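Local coordinates for effector protein Lem4 (lpg1101) (Legionella pneumophila subsp. pneumophila, PDB 6CGJ) that acts as a membrane-associated protein tyrosine phosphatase injected into the host cell, its magnesium-binding haloacid dehalogenase domain being the part described here, at residues V20-D25 and L151-D156. Residues are numbered along the deposited sequence; the frame is centred on the assembly and turned at random.
Sequences VYLDFD and LICDDD. With MG (magnesium ion), chain B.
Leu151 gives its carbonyl O to Tyr21 N at 2.7 Å, while its CD2 lies 3.8 Å from Val20 CG1. The two side chains run side by side beneath helix 188-198, where Val20 meets Ile195 and Leu151 meets Tyr191. Ile152 points to the other face of the sheet with Tyr21; its CG1 rests near Tyr21 CB, and Met163 and Leu167 of helix 157-169 cover it. Cys153 bonds at both ends of its backbone: N donates to Tyr21 O, and O accepts from Asp23 N, each at 3.1 Å. Its CB touches Leu22 CD2, back on the face of Val20 and Leu151. Just past Cys153, Asp154 stacks its carboxylate on that of Asp23, the planes 4° apart. Lys132 forms salt bridges to both carboxylates. Asp154 OD1 also accepts from Asp156 N in an Asx turn and from a magnesium-bound water, so that here Asp154, a known magnesium-binding residue of this protein, reaches the metal through water. Asp155 has CG between its backbone N and carbonyl carbon (chi1 65°), which brings OD1 to the magnesium at 2.0 Å. Asp23 OD2 and Asp25 O, each 2.1 Å from the magnesium, and three waters complete six ligands; the close oxygens are held together by the metal. Thr27 OG1 is hydrogen-bonded to Asp23 OD2 and accepts from Asp155 N. Asp156 then N-caps helix 157-169. Adjacent parallel strands leading into a DxDx(T/V) motif and an acidic pair around magnesium are the hallmark of the haloacid dehalogenase active site, at the C-terminal ends of inner strands of a Rossmann-like sheet.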
ATOM      1  N   VAL A  20      -2.068  -3.697   7.709  1.00 14.37           N
ATOM      2  CA  VAL A  20      -0.859  -3.761   6.905  1.00 13.90           C
ATOM      3  C   VAL A  20      -0.741  -2.422   6.184  1.00 14.27           C
ATOM      4  O   VAL A  20      -1.592  -2.083   5.353  1.00 17.43           O
ATOM      5  CB  VAL A  20      -0.917  -4.940   5.927  1.00 16.33           C
ATOM      6  CG1 VAL A  20       0.271  -4.917   4.978  1.00 18.89           C
ATOM      7  CG2 VAL A  20      -0.990  -6.269   6.711  1.00 15.96           C
ATOM      8  N   TYR A  21       0.280  -1.640   6.526  1.00 14.48           N
ATOM      9  CA  TYR A  21       0.549  -0.356   5.878  1.00 12.55           C
ATOM     10  C   TYR A  21       1.641  -0.546   4.836  1.00 12.98           C
ATOM     11  O   TYR A  21       2.767  -0.916   5.185  1.00 13.84           O
ATOM     12  CB  TYR A  21       1.013   0.680   6.897  1.00 12.07           C
ATOM     13  CG  TYR A  21      -0.042   1.211   7.823  1.00 13.03           C
ATOM     14  CD1 TYR A  21      -1.015   2.093   7.367  1.00 13.22           C
ATOM     15  CD2 TYR A  21      -0.031   0.865   9.181  1.00 14.20           C
ATOM     16  CE1 TYR A  21      -1.968   2.624   8.230  1.00 16.52           C
ATOM     17  CE2 TYR A  21      -0.984   1.376  10.048  1.00 15.21           C
ATOM     18  CZ  TYR A  21      -1.955   2.246   9.564  1.00 17.01           C
ATOM     19  OH  TYR A  21      -2.896   2.762  10.437  1.00 17.56           O
ATOM     20  N   LEU A  22       1.335  -0.242   3.573  1.00 14.51           N
ATOM     21  CA  LEU A  22       2.264  -0.466   2.477  1.00 12.67           C
ATOM     22  C   LEU A  22       2.495   0.828   1.711  1.00 13.05           C
ATOM     23  O   LEU A  22       1.543   1.473   1.265  1.00 14.06           O
ATOM     24  CB  LEU A  22       1.734  -1.527   1.508  1.00  9.32           C
ATOM     25  CG  LEU A  22       1.424  -2.897   2.113  1.00 11.78           C
ATOM     26  CD1 LEU A  22       0.837  -3.833   1.028  1.00 14.62           C
ATOM     27  CD2 LEU A  22       2.671  -3.499   2.748  1.00 16.37           C
ATOM     28  N   ASP A  23       3.755   1.201   1.568  1.00 15.52           N
ATOM     29  CA  ASP A  23       4.140   2.108   0.496  1.00 12.46           C
ATOM     30  C   ASP A  23       3.811   1.457  -0.852  1.00 13.50           C
ATOM     31  O   ASP A  23       3.707   0.233  -0.967  1.00 14.24           O
ATOM     32  CB  ASP A  23       5.632   2.412   0.610  1.00 11.66           C
ATOM     33  CG  ASP A  23       6.161   3.223  -0.572  1.00 15.57           C
ATOM     34  OD1 ASP A  23       5.636   4.332  -0.810  1.00 15.88           O
ATOM     35  OD2 ASP A  23       7.099   2.745  -1.237  1.00 15.90           O
ATOM     36  N   PHE A  24       3.664   2.284  -1.894  1.00  9.99           N
ATOM     37  CA  PHE A  24       3.394   1.719  -3.212  1.00 14.39           C
ATOM     38  C   PHE A  24       4.671   1.620  -4.056  1.00 13.63           C
ATOM     39  O   PHE A  24       5.157   0.514  -4.308  1.00 15.00           O
ATOM     40  CB  PHE A  24       2.327   2.539  -3.945  1.00 13.18           C
ATOM     41  CG  PHE A  24       1.893   1.920  -5.255  1.00 11.83           C
ATOM     42  CD1 PHE A  24       1.097   0.786  -5.269  1.00 15.67           C
ATOM     43  CD2 PHE A  24       2.314   2.462  -6.458  1.00 18.65           C
ATOM     44  CE1 PHE A  24       0.706   0.196  -6.479  1.00 16.04           C
ATOM     45  CE2 PHE A  24       1.933   1.886  -7.671  1.00 18.01           C
ATOM     46  CZ  PHE A  24       1.128   0.756  -7.680  1.00 17.92           C
ATOM     47  N   ASP A  25       5.233   2.751  -4.472  1.00 15.33           N
ATOM     48  CA  ASP A  25       6.325   2.742  -5.448  1.00 17.41           C
ATOM     49  C   ASP A  25       7.617   2.185  -4.849  1.00 16.36           C
ATOM     50  O   ASP A  25       8.161   2.741  -3.890  1.00 17.77           O
ATOM     51  CB  ASP A  25       6.563   4.157  -5.974  1.00 15.94           C
ATOM     52  CG  ASP A  25       5.394   4.682  -6.779  1.00 17.34           C
ATOM     53  OD1 ASP A  25       4.698   5.598  -6.290  1.00 23.44           O
ATOM     54  OD2 ASP A  25       5.186   4.198  -7.911  1.00 22.09           O
ATOM     55  N   LEU A 151       1.925  -4.268  10.344  1.00 14.43           N
ATOM     56  CA  LEU A 151       2.999  -4.517   9.395  1.00 15.69           C
ATOM     57  C   LEU A 151       3.223  -3.233   8.606  1.00 14.63           C
ATOM     58  O   LEU A 151       2.259  -2.609   8.146  1.00 16.75           O
ATOM     59  CB  LEU A 151       2.649  -5.684   8.463  1.00 16.12           C
ATOM     60  CG  LEU A 151       3.675  -6.067   7.391  1.00 20.09           C
ATOM     61  CD1 LEU A 151       4.919  -6.656   8.046  1.00 20.15           C
ATOM     62  CD2 LEU A 151       3.063  -7.092   6.436  1.00 22.60           C
ATOM     63  N   ILE A 152       4.477  -2.801   8.506  1.00 12.37           N
ATOM     64  CA  ILE A 152       4.825  -1.611   7.726  1.00 12.84           C
ATOM     65  C   ILE A 152       5.932  -2.003   6.761  1.00 12.98           C
ATOM     66  O   ILE A 152       6.981  -2.500   7.192  1.00 14.91           O
ATOM     67  CB  ILE A 152       5.279  -0.441   8.619  1.00 15.00           C
ATOM     68  CG1 ILE A 152       4.130   0.051   9.493  1.00 14.45           C
ATOM     69  CG2 ILE A 152       5.838   0.702   7.747  1.00 18.51           C
ATOM     70  CD1 ILE A 152       4.564   1.105  10.520  1.00 19.13           C
ATOM     71  N   CYS A 153       5.711  -1.771   5.462  1.00 13.29           N
ATOM     72  CA  CYS A 153       6.725  -2.009   4.437  1.00 15.01           C
ATOM     73  C   CYS A 153       6.970  -0.749   3.618  1.00 15.38           C
ATOM     74  O   CYS A 153       6.019  -0.113   3.150  1.00 15.87           O
ATOM     75  CB  CYS A 153       6.314  -3.145   3.499  1.00 14.04           C
ATOM     76  SG  CYS A 153       6.128  -4.692   4.411  1.00 19.39           S
ATOM     77  N   ASP A 154       8.247  -0.404   3.433  1.00 13.85           N
ATOM     78  CA  ASP A 154       8.609   0.789   2.671  1.00 14.36           C
ATOM     79  C   ASP A 154      10.037   0.634   2.181  1.00 15.05           C
ATOM     80  O   ASP A 154      10.919   0.248   2.952  1.00 17.76           O
ATOM     81  CB  ASP A 154       8.458   2.065   3.527  1.00 14.37           C
ATOM     82  CG  ASP A 154       8.248   3.304   2.690  1.00 16.03           C
ATOM     83  OD1 ASP A 154       8.982   3.467   1.705  1.00 17.90           O
ATOM     84  OD2 ASP A 154       7.345   4.109   3.013  1.00 17.31           O
ATOM     85  N   ASP A 155      10.261   0.913   0.897  1.00 15.56           N
ATOM     86  CA  ASP A 155      11.611   0.844   0.362  1.00 17.96           C
ATOM     87  C   ASP A 155      12.458   2.045   0.772  1.00 18.05           C
ATOM     88  O   ASP A 155      13.689   1.989   0.650  1.00 20.43           O
ATOM     89  CB  ASP A 155      11.564   0.730  -1.162  1.00 18.89           C
ATOM     90  CG  ASP A 155      10.976   1.965  -1.834  1.00 17.21           C
ATOM     91  OD1 ASP A 155       9.830   2.349  -1.514  1.00 16.14           O
ATOM     92  OD2 ASP A 155      11.683   2.543  -2.695  1.00 21.61           O
ATOM     93  N   ASP A 156      11.829   3.107   1.266  1.00 17.00           N
ATOM     94  CA  ASP A 156      12.509   4.336   1.673  1.00 17.79           C
ATOM     95  C   ASP A 156      12.528   4.391   3.195  1.00 17.54           C
ATOM     96  O   ASP A 156      11.469   4.440   3.828  1.00 20.79           O
ATOM     97  CB  ASP A 156      11.802   5.562   1.094  1.00 23.14           C
ATOM     98  CG  ASP A 156      12.567   6.856   1.332  1.00 34.67           C
ATOM     99  OD1 ASP A 156      12.839   7.193   2.501  1.00 34.30           O
ATOM    100  OD2 ASP A 156      12.910   7.532   0.334  1.00 39.31           O
TER
HETATM  101 MG    MG B 301       8.600   3.802  -2.166  1.00 16.05          MG
HETATM  102  O   HOH W   1       7.301   5.315  -2.761  1.00 17.15           O
HETATM  103  O   HOH W   2       8.887   4.987  -0.478  1.00 14.31           O
HETATM  104  O   HOH W   3      10.196   4.756  -3.261  1.00 19.26           O